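Local coordinates for protein monovalent Na+/H+ antiporter subunit D (Dietzia sp. DQ12-45-1b, PDB 7D3U) that forms part of a multisubunit membrane complex, the Mrp antiporter, that exchanges sodium ions for protons across the bacterial cell membrane, at residues A[297-311]-A[329-341]. Residues are numbered along the deposited sequence; the frame is centred on the assembly and turned at random.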
ATOM      1  N   ARG A 297       0.319 -14.386   4.194  1.00 75.22           N
ATOM      2  CA  ARG A 297       0.087 -13.159   3.446  1.00 75.22           C
ATOM      3  C   ARG A 297       0.346 -11.906   4.267  1.00 75.22           C
ATOM      4  O   ARG A 297       0.419 -10.816   3.691  1.00 75.22           O
ATOM      5  CB  ARG A 297      -1.341 -13.128   2.901  1.00 75.22           C
ATOM      6  CG  ARG A 297      -1.451 -12.459   1.543  1.00 75.22           C
ATOM      7  CD  ARG A 297      -2.627 -12.990   0.754  1.00 75.22           C
ATOM      8  NE  ARG A 297      -3.790 -13.214   1.604  1.00 75.22           N
ATOM      9  CZ  ARG A 297      -4.655 -12.267   1.947  1.00 75.22           C
ATOM     10  NH1 ARG A 297      -4.490 -11.026   1.513  1.00 75.22           N
ATOM     11  NH2 ARG A 297      -5.686 -12.562   2.727  1.00 75.22           N
ATOM     12  N   SER A 298       0.485 -12.026   5.584  1.00 73.25           N
ATOM     13  CA  SER A 298       0.881 -10.892   6.404  1.00 73.25           C
ATOM     14  C   SER A 298       2.388 -10.701   6.441  1.00 73.25           C
ATOM     15  O   SER A 298       2.854  -9.611   6.790  1.00 73.25           O
ATOM     16  CB  SER A 298       0.357 -11.057   7.831  1.00 73.25           C
ATOM     17  OG  SER A 298       1.224 -10.435   8.760  1.00 73.25           O
ATOM     18  N   ILE A 299       3.153 -11.735   6.097  1.00 72.03           N
ATOM     19  CA  ILE A 299       4.597 -11.587   5.959  1.00 72.03           C
ATOM     20  C   ILE A 299       4.927 -10.782   4.711  1.00 72.03           C
ATOM     21  O   ILE A 299       5.801  -9.904   4.730  1.00 72.03           O
ATOM     22  CB  ILE A 299       5.263 -12.974   5.934  1.00 72.03           C
ATOM     23  CG1 ILE A 299       5.436 -13.512   7.352  1.00 72.03           C
ATOM     24  CG2 ILE A 299       6.588 -12.918   5.208  1.00 72.03           C
ATOM     25  CD1 ILE A 299       5.964 -14.922   7.406  1.00 72.03           C
ATOM     26  N   LEU A 300       4.230 -11.064   3.610  1.00 69.83           N
ATOM     27  CA  LEU A 300       4.508 -10.396   2.349  1.00 69.83           C
ATOM     28  C   LEU A 300       4.212  -8.904   2.398  1.00 69.83           C
ATOM     29  O   LEU A 300       4.818  -8.149   1.641  1.00 69.83           O
ATOM     30  CB  LEU A 300       3.713 -11.055   1.224  1.00 69.83           C
ATOM     31  CG  LEU A 300       3.934 -12.559   1.074  1.00 69.83           C
ATOM     32  CD1 LEU A 300       3.034 -13.127  -0.004  1.00 69.83           C
ATOM     33  CD2 LEU A 300       5.386 -12.848   0.759  1.00 69.83           C
ATOM     34  N   ALA A 301       3.325  -8.454   3.288  1.00 70.03           N
ATOM     35  CA  ALA A 301       3.085  -7.019   3.416  1.00 70.03           C
ATOM     36  C   ALA A 301       4.311  -6.306   3.978  1.00 70.03           C
ATOM     37  O   ALA A 301       4.772  -5.297   3.423  1.00 70.03           O
ATOM     38  CB  ALA A 301       1.863  -6.771   4.297  1.00 70.03           C
ATOM     39  N   PHE A 302       4.852  -6.811   5.086  1.00 69.90           N
ATOM     40  CA  PHE A 302       6.075  -6.234   5.630  1.00 69.90           C
ATOM     41  C   PHE A 302       7.240  -6.393   4.663  1.00 69.90           C
ATOM     42  O   PHE A 302       8.115  -5.520   4.592  1.00 69.90           O
ATOM     43  CB  PHE A 302       6.403  -6.880   6.971  1.00 69.90           C
ATOM     44  CG  PHE A 302       5.816  -6.165   8.150  1.00 69.90           C
ATOM     45  CD1 PHE A 302       6.238  -4.892   8.485  1.00 69.90           C
ATOM     46  CD2 PHE A 302       4.850  -6.771   8.929  1.00 69.90           C
ATOM     47  CE1 PHE A 302       5.702  -4.237   9.570  1.00 69.90           C
ATOM     48  CE2 PHE A 302       4.312  -6.120  10.016  1.00 69.90           C
ATOM     49  CZ  PHE A 302       4.740  -4.851  10.336  1.00 69.90           C
ATOM     50  N   HIS A 303       7.270  -7.491   3.905  1.00 70.80           N
ATOM     51  CA  HIS A 303       8.305  -7.634   2.887  1.00 70.80           C
ATOM     52  C   HIS A 303       8.147  -6.591   1.793  1.00 70.80           C
ATOM     53  O   HIS A 303       9.140  -6.094   1.255  1.00 70.80           O
ATOM     54  CB  HIS A 303       8.278  -9.038   2.294  1.00 70.80           C
ATOM     55  CG  HIS A 303       9.156 -10.006   3.014  1.00 70.80           C
ATOM     56  ND1 HIS A 303       8.903 -11.359   3.047  1.00 70.80           N
ATOM     57  CD2 HIS A 303      10.286  -9.816   3.736  1.00 70.80           C
ATOM     58  CE1 HIS A 303       9.840 -11.962   3.755  1.00 70.80           C
ATOM     59  NE2 HIS A 303      10.690 -11.049   4.186  1.00 70.80           N
ATOM     60  N   MET A 304       6.907  -6.252   1.445  1.00 72.89           N
ATOM     61  CA  MET A 304       6.674  -5.180   0.487  1.00 72.89           C
ATOM     62  C   MET A 304       7.157  -3.850   1.038  1.00 72.89           C
ATOM     63  O   MET A 304       7.707  -3.029   0.300  1.00 72.89           O
ATOM     64  CB  MET A 304       5.191  -5.109   0.134  1.00 72.89           C
ATOM     65  CG  MET A 304       4.883  -4.218  -1.048  1.00 72.89           C
ATOM     66  SD  MET A 304       3.277  -4.604  -1.756  1.00 72.89           S
ATOM     67  CE  MET A 304       2.309  -4.754  -0.262  1.00 72.89           C
ATOM     68  N   VAL A 305       6.968  -3.622   2.338  1.00 69.61           N
ATOM     69  CA  VAL A 305       7.494  -2.407   2.962  1.00 69.61           C
ATOM     70  C   VAL A 305       9.016  -2.366   2.844  1.00 69.61           C
ATOM     71  O   VAL A 305       9.608  -1.338   2.485  1.00 69.61           O
ATOM     72  CB  VAL A 305       7.042  -2.315   4.430  1.00 69.61           C
ATOM     73  CG1 VAL A 305       7.812  -1.228   5.152  1.00 69.61           C
ATOM     74  CG2 VAL A 305       5.553  -2.050   4.510  1.00 69.61           C
ATOM     75  N   SER A 306       9.670  -3.491   3.138  1.00 69.75           N
ATOM     76  CA  SER A 306      11.130  -3.530   3.078  1.00 69.75           C
ATOM     77  C   SER A 306      11.635  -3.342   1.653  1.00 69.75           C
ATOM     78  O   SER A 306      12.624  -2.638   1.424  1.00 69.75           O
ATOM     79  CB  SER A 306      11.645  -4.845   3.658  1.00 69.75           C
ATOM     80  OG  SER A 306      11.644  -5.865   2.677  1.00 69.75           O
ATOM     81  N   GLN A 307      10.967  -3.951   0.676  1.00 68.43           N
ATOM     82  CA  GLN A 307      11.389  -3.773  -0.708  1.00 68.43           C
ATOM     83  C   GLN A 307      11.081  -2.369  -1.212  1.00 68.43           C
ATOM     84  O   GLN A 307      11.773  -1.872  -2.106  1.00 68.43           O
ATOM     85  CB  GLN A 307      10.733  -4.819  -1.604  1.00 68.43           C
ATOM     86  CG  GLN A 307      11.034  -6.251  -1.206  1.00 68.43           C
ATOM     87  CD  GLN A 307      12.510  -6.573  -1.244  1.00 68.43           C
ATOM     88  OE1 GLN A 307      13.120  -6.861  -0.215  1.00 68.43           O
ATOM     89  NE2 GLN A 307      13.092  -6.540  -2.434  1.00 68.43           N
ATOM     90  N   ILE A 308      10.052  -1.718  -0.669  1.00 68.25           N
ATOM     91  CA  ILE A 308       9.817  -0.314  -0.986  1.00 68.25           C
ATOM     92  C   ILE A 308      10.963   0.534  -0.461  1.00 68.25           C
ATOM     93  O   ILE A 308      11.430   1.462  -1.131  1.00 68.25           O
ATOM     94  CB  ILE A 308       8.463   0.144  -0.415  1.00 68.25           C
ATOM     95  CG1 ILE A 308       7.323  -0.316  -1.320  1.00 68.25           C
ATOM     96  CG2 ILE A 308       8.435   1.650  -0.256  1.00 68.25           C
ATOM     97  CD1 ILE A 308       7.488   0.103  -2.753  1.00 68.25           C
ATOM     98  N   GLY A 309      11.435   0.226   0.746  1.00 68.10           N
ATOM     99  CA  GLY A 309      12.641   0.874   1.235  1.00 68.10           C
ATOM    100  C   GLY A 309      13.839   0.597   0.348  1.00 68.10           C
ATOM    101  O   GLY A 309      14.710   1.453   0.176  1.00 68.10           O
ATOM    102  N   TYR A 310      13.902  -0.608  -0.216  1.00 68.60           N
ATOM    103  CA  TYR A 310      14.974  -0.949  -1.150  1.00 68.60           C
ATOM    104  C   TYR A 310      14.921  -0.074  -2.396  1.00 68.60           C
ATOM    105  O   TYR A 310      15.938   0.479  -2.825  1.00 68.60           O
ATOM    106  CB  TYR A 310      14.874  -2.421  -1.549  1.00 68.60           C
ATOM    107  CG  TYR A 310      15.821  -3.346  -0.830  1.00 68.60           C
ATOM    108  CD1 TYR A 310      17.102  -3.563  -1.308  1.00 68.60           C
ATOM    109  CD2 TYR A 310      15.424  -4.025   0.310  1.00 68.60           C
ATOM    110  CE1 TYR A 310      17.966  -4.414  -0.663  1.00 68.60           C
ATOM    111  CE2 TYR A 310      16.280  -4.879   0.961  1.00 68.60           C
ATOM    112  CZ  TYR A 310      17.549  -5.070   0.472  1.00 68.60           C
ATOM    113  OH  TYR A 310      18.405  -5.922   1.125  1.00 68.60           O
ATOM    114  N   ILE A 311      13.737   0.046  -2.998  1.00 66.46           N
ATOM    115  CA  ILE A 311      13.602   0.775  -4.256  1.00 66.46           C
ATOM    116  C   ILE A 311      13.914   2.250  -4.056  1.00 66.46           C
ATOM    117  O   ILE A 311      14.734   2.833  -4.774  1.00 66.46           O
ATOM    118  CB  ILE A 311      12.192   0.582  -4.840  1.00 66.46           C
ATOM    119  CG1 ILE A 311      11.918  -0.895  -5.099  1.00 66.46           C
ATOM    120  CG2 ILE A 311      12.046   1.372  -6.115  1.00 66.46           C
ATOM    121  CD1 ILE A 311      10.471  -1.190  -5.346  1.00 66.46           C
ATOM    122  N   TYR A 329      15.106  -2.201  -9.828  1.00 67.27           N
ATOM    123  CA  TYR A 329      14.566  -2.831  -8.632  1.00 67.27           C
ATOM    124  C   TYR A 329      13.060  -2.647  -8.549  1.00 67.27           C
ATOM    125  O   TYR A 329      12.346  -3.565  -8.149  1.00 67.27           O
ATOM    126  CB  TYR A 329      15.243  -2.264  -7.387  1.00 67.27           C
ATOM    127  CG  TYR A 329      15.408  -3.274  -6.281  1.00 67.27           C
ATOM    128  CD1 TYR A 329      14.312  -3.936  -5.755  1.00 67.27           C
ATOM    129  CD2 TYR A 329      16.659  -3.562  -5.761  1.00 67.27           C
ATOM    130  CE1 TYR A 329      14.456  -4.859  -4.747  1.00 67.27           C
ATOM    131  CE2 TYR A 329      16.814  -4.483  -4.751  1.00 67.27           C
ATOM    132  CZ  TYR A 329      15.709  -5.129  -4.247  1.00 67.27           C
ATOM    133  OH  TYR A 329      15.858  -6.052  -3.238  1.00 67.27           O
ATOM    134  N   LEU A 330      12.561  -1.471  -8.923  1.00 66.61           N
ATOM    135  CA  LEU A 330      11.121  -1.247  -8.945  1.00 66.61           C
ATOM    136  C   LEU A 330      10.435  -2.216  -9.900  1.00 66.61           C
ATOM    137  O   LEU A 330       9.486  -2.923  -9.525  1.00 66.61           O
ATOM    138  CB  LEU A 330      10.840   0.201  -9.346  1.00 66.61           C
ATOM    139  CG  LEU A 330       9.400   0.695  -9.418  1.00 66.61           C
ATOM    140  CD1 LEU A 330       8.760   0.617  -8.055  1.00 66.61           C
ATOM    141  CD2 LEU A 330       9.374   2.117  -9.935  1.00 66.61           C
ATOM    142  N   LEU A 331      10.914  -2.264 -11.146  1.00 67.56           N
ATOM    143  CA  LEU A 331      10.275  -3.101 -12.156  1.00 67.56           C
ATOM    144  C   LEU A 331      10.390  -4.582 -11.824  1.00 67.56           C
ATOM    145  O   LEU A 331       9.487  -5.358 -12.151  1.00 67.56           O
ATOM    146  CB  LEU A 331      10.877  -2.820 -13.528  1.00 67.56           C
ATOM    147  CG  LEU A 331      10.812  -1.358 -13.953  1.00 67.56           C
ATOM    148  CD1 LEU A 331      11.542  -1.162 -15.262  1.00 67.56           C
ATOM    149  CD2 LEU A 331       9.371  -0.909 -14.070  1.00 67.56           C
ATOM    150  N   HIS A 332      11.484  -4.995 -11.184  1.00 68.82           N
ATOM    151  CA  HIS A 332      11.611  -6.389 -10.780  1.00 68.82           C
ATOM    152  C   HIS A 332      10.740  -6.704  -9.573  1.00 68.82           C
ATOM    153  O   HIS A 332      10.085  -7.752  -9.530  1.00 68.82           O
ATOM    154  CB  HIS A 332      13.068  -6.716 -10.473  1.00 68.82           C
ATOM    155  CG  HIS A 332      13.249  -7.494  -9.210  1.00 68.82           C
ATOM    156  ND1 HIS A 332      13.092  -8.861  -9.148  1.00 68.82           N
ATOM    157  CD2 HIS A 332      13.572  -7.094  -7.958  1.00 68.82           C
ATOM    158  CE1 HIS A 332      13.303  -9.269  -7.909  1.00 68.82           C
ATOM    159  NE2 HIS A 332      13.603  -8.218  -7.168  1.00 68.82           N
ATOM    160  N   HIS A 333      10.723  -5.816  -8.579  1.00 68.51           N
ATOM    161  CA  HIS A 333      10.061  -6.129  -7.325  1.00 68.51           C
ATOM    162  C   HIS A 333       8.553  -6.117  -7.465  1.00 68.51           C
ATOM    163  O   HIS A 333       7.879  -6.910  -6.807  1.00 68.51           O
ATOM    164  CB  HIS A 333      10.470  -5.152  -6.230  1.00 68.51           C
ATOM    165  CG  HIS A 333       9.479  -5.070  -5.113  1.00 68.51           C
ATOM    166  ND1 HIS A 333       9.069  -6.178  -4.405  1.00 68.51           N
ATOM    167  CD2 HIS A 333       8.797  -4.021  -4.600  1.00 68.51           C
ATOM    168  CE1 HIS A 333       8.182  -5.813  -3.497  1.00 68.51           C
ATOM    169  NE2 HIS A 333       8.002  -4.508  -3.592  1.00 68.51           N
ATOM    170  N   MET A 334       7.992  -5.231  -8.289  1.00 69.39           N
ATOM    171  CA  MET A 334       6.540  -5.277  -8.427  1.00 69.39           C
ATOM    172  C   MET A 334       6.107  -6.567  -9.116  1.00 69.39           C
ATOM    173  O   MET A 334       5.094  -7.170  -8.735  1.00 69.39           O
ATOM    174  CB  MET A 334       6.029  -4.033  -9.155  1.00 69.39           C
ATOM    175  CG  MET A 334       6.211  -4.007 -10.647  1.00 69.39           C
ATOM    176  SD  MET A 334       5.161  -2.737 -11.377  1.00 69.39           S
ATOM    177  CE  MET A 334       5.993  -1.253 -10.833  1.00 69.39           C
ATOM    178  N   ILE A 335       6.904  -7.047 -10.073  1.00 67.55           N
ATOM    179  CA  ILE A 335       6.619  -8.327 -10.719  1.00 67.55           C
ATOM    180  C   ILE A 335       6.730  -9.466  -9.715  1.00 67.55           C
ATOM    181  O   ILE A 335       5.869 -10.352  -9.654  1.00 67.55           O
ATOM    182  CB  ILE A 335       7.560  -8.544 -11.916  1.00 67.55           C
ATOM    183  CG1 ILE A 335       7.065  -7.774 -13.136  1.00 67.55           C
ATOM    184  CG2 ILE A 335       7.678 -10.021 -12.241  1.00 67.55           C
ATOM    185  CD1 ILE A 335       7.935  -7.959 -14.353  1.00 67.55           C
ATOM    186  N   VAL A 336       7.797  -9.464  -8.916  1.00 67.07           N
ATOM    187  CA  VAL A 336       8.024 -10.559  -7.978  1.00 67.07           C
ATOM    188  C   VAL A 336       6.941 -10.585  -6.907  1.00 67.07           C
ATOM    189  O   VAL A 336       6.348 -11.632  -6.627  1.00 67.07           O
ATOM    190  CB  VAL A 336       9.429 -10.454  -7.361  1.00 67.07           C
ATOM    191  CG1 VAL A 336       9.460 -11.092  -5.987  1.00 67.07           C
ATOM    192  CG2 VAL A 336      10.425 -11.116  -8.270  1.00 67.07           C
ATOM    193  N   LYS A 337       6.665  -9.433  -6.293  1.00 68.71           N
ATOM    194  CA  LYS A 337       5.627  -9.365  -5.275  1.00 68.71           C
ATOM    195  C   LYS A 337       4.264  -9.716  -5.848  1.00 68.71           C
ATOM    196  O   LYS A 337       3.422 -10.275  -5.138  1.00 68.71           O
ATOM    197  CB  LYS A 337       5.602  -7.975  -4.646  1.00 68.71           C
ATOM    198  CG  LYS A 337       4.836  -7.904  -3.345  1.00 68.71           C
ATOM    199  CD  LYS A 337       5.396  -8.882  -2.332  1.00 68.71           C
ATOM    200  CE  LYS A 337       6.780  -8.467  -1.876  1.00 68.71           C
ATOM    201  NZ  LYS A 337       7.370  -9.460  -0.943  1.00 68.71           N
ATOM    202  N   ALA A 338       4.024  -9.400  -7.122  1.00 67.80           N
ATOM    203  CA  ALA A 338       2.819  -9.903  -7.771  1.00 67.80           C
ATOM    204  C   ALA A 338       2.842 -11.424  -7.842  1.00 67.80           C
ATOM    205  O   ALA A 338       1.870 -12.087  -7.470  1.00 67.80           O
ATOM    206  CB  ALA A 338       2.678  -9.294  -9.164  1.00 67.80           C
ATOM    207  N   ALA A 339       3.958 -11.995  -8.301  1.00 67.21           N
ATOM    208  CA  ALA A 339       4.083 -13.446  -8.379  1.00 67.21           C
ATOM    209  C   ALA A 339       4.099 -14.106  -7.010  1.00 67.21           C
ATOM    210  O   ALA A 339       3.921 -15.324  -6.923  1.00 67.21           O
ATOM    211  CB  ALA A 339       5.352 -13.828  -9.138  1.00 67.21           C
ATOM    212  N   LEU A 340       4.312 -13.337  -5.945  1.00 67.80           N
ATOM    213  CA  LEU A 340       4.347 -13.889  -4.598  1.00 67.80           C
ATOM    214  C   LEU A 340       2.984 -13.827  -3.925  1.00 67.80           C
ATOM    215  O   LEU A 340       2.626 -14.735  -3.169  1.00 67.80           O
ATOM    216  CB  LEU A 340       5.385 -13.145  -3.757  1.00 67.80           C
ATOM    217  CG  LEU A 340       6.258 -13.983  -2.825  1.00 67.80           C
ATOM    218  CD1 LEU A 340       6.580 -15.321  -3.452  1.00 67.80           C
ATOM    219  CD2 LEU A 340       7.530 -13.234  -2.496  1.00 67.80           C
ATOM    220  N   PHE A 341       2.216 -12.769  -4.185  1.00 68.65           N
ATOM    221  CA  PHE A 341       0.846 -12.706  -3.695  1.00 68.65           C
ATOM    222  C   PHE A 341      -0.088 -13.602  -4.493  1.00 68.65           C
ATOM    223  O   PHE A 341      -1.193 -13.894  -4.028  1.00 68.65           O
ATOM    224  CB  PHE A 341       0.333 -11.268  -3.736  1.00 68.65           C
ATOM    225  CG  PHE A 341       0.693 -10.458  -2.529  1.00 68.65           C
ATOM    226  CD1 PHE A 341       0.090 -10.701  -1.312  1.00 68.65           C
ATOM    227  CD2 PHE A 341       1.625  -9.443  -2.616  1.00 68.65           C
ATOM    228  CE1 PHE A 341       0.415  -9.950  -0.203  1.00 68.65           C
ATOM    229  CE2 PHE A 341       1.951  -8.691  -1.511  1.00 68.65           C
ATOM    230  CZ  PHE A 341       1.347  -8.944  -0.304  1.00 68.65           C
TER
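Phe341 is the main knob of this interface: its ring enters a hollow bounded by Arg297, Leu300, Ala301 and Met304. Leu300 CD1 lies over one ring face, 18° off the normal, while Arg297 CG meets the edge near the ring plane, 3.6 Å from Phe341 CE1. Met304 bends at chi3, bringing CE to 4.1 Å from Phe341 CE2. The NE of Arg297 forms a salt bridge with Glu348. Leu300 also packs its other methyl, CD2, against Leu340 CG at 3.9 Å. One turn back from Phe341, the chain of Lys337, bent at chi2 and chi3, passes Met304 SD with its CG and brings NZ to 3.4 Å from His303 CB. The helices containing 297-311 and 329-341 are successive transmembrane helices in the Mrp antiporter/complex I-like membrane fold; their short segments run nearly antiparallel, at 167°, with axes 9.8 Å apart. The His333 ring is a second bump, lying beneath Gln307 CB, which sits over the ring centre at 3.3 Å from its centroid. The edge of this imidazole receives Ile311 CD1, while Ile311 CG2 packs on Leu330 CB at 3.6 Å. Gln307 folds at chi2 (-60°), and its NE2 donates a hydrogen bond to Tyr329 OH at 2.9 Å, reaching the edge of that ring. Tyr310 CB stands over one face of the Tyr329 ring, toward its rim, and Tyr329 OH over one face of Tyr310; the two rings are roughly parallel but displaced, without a full stack. Tyr310 OH is hydrogen-bonded to Ala411 O of helix 405-430. Lys251 of helix 249-263 touches both Met304 and His333.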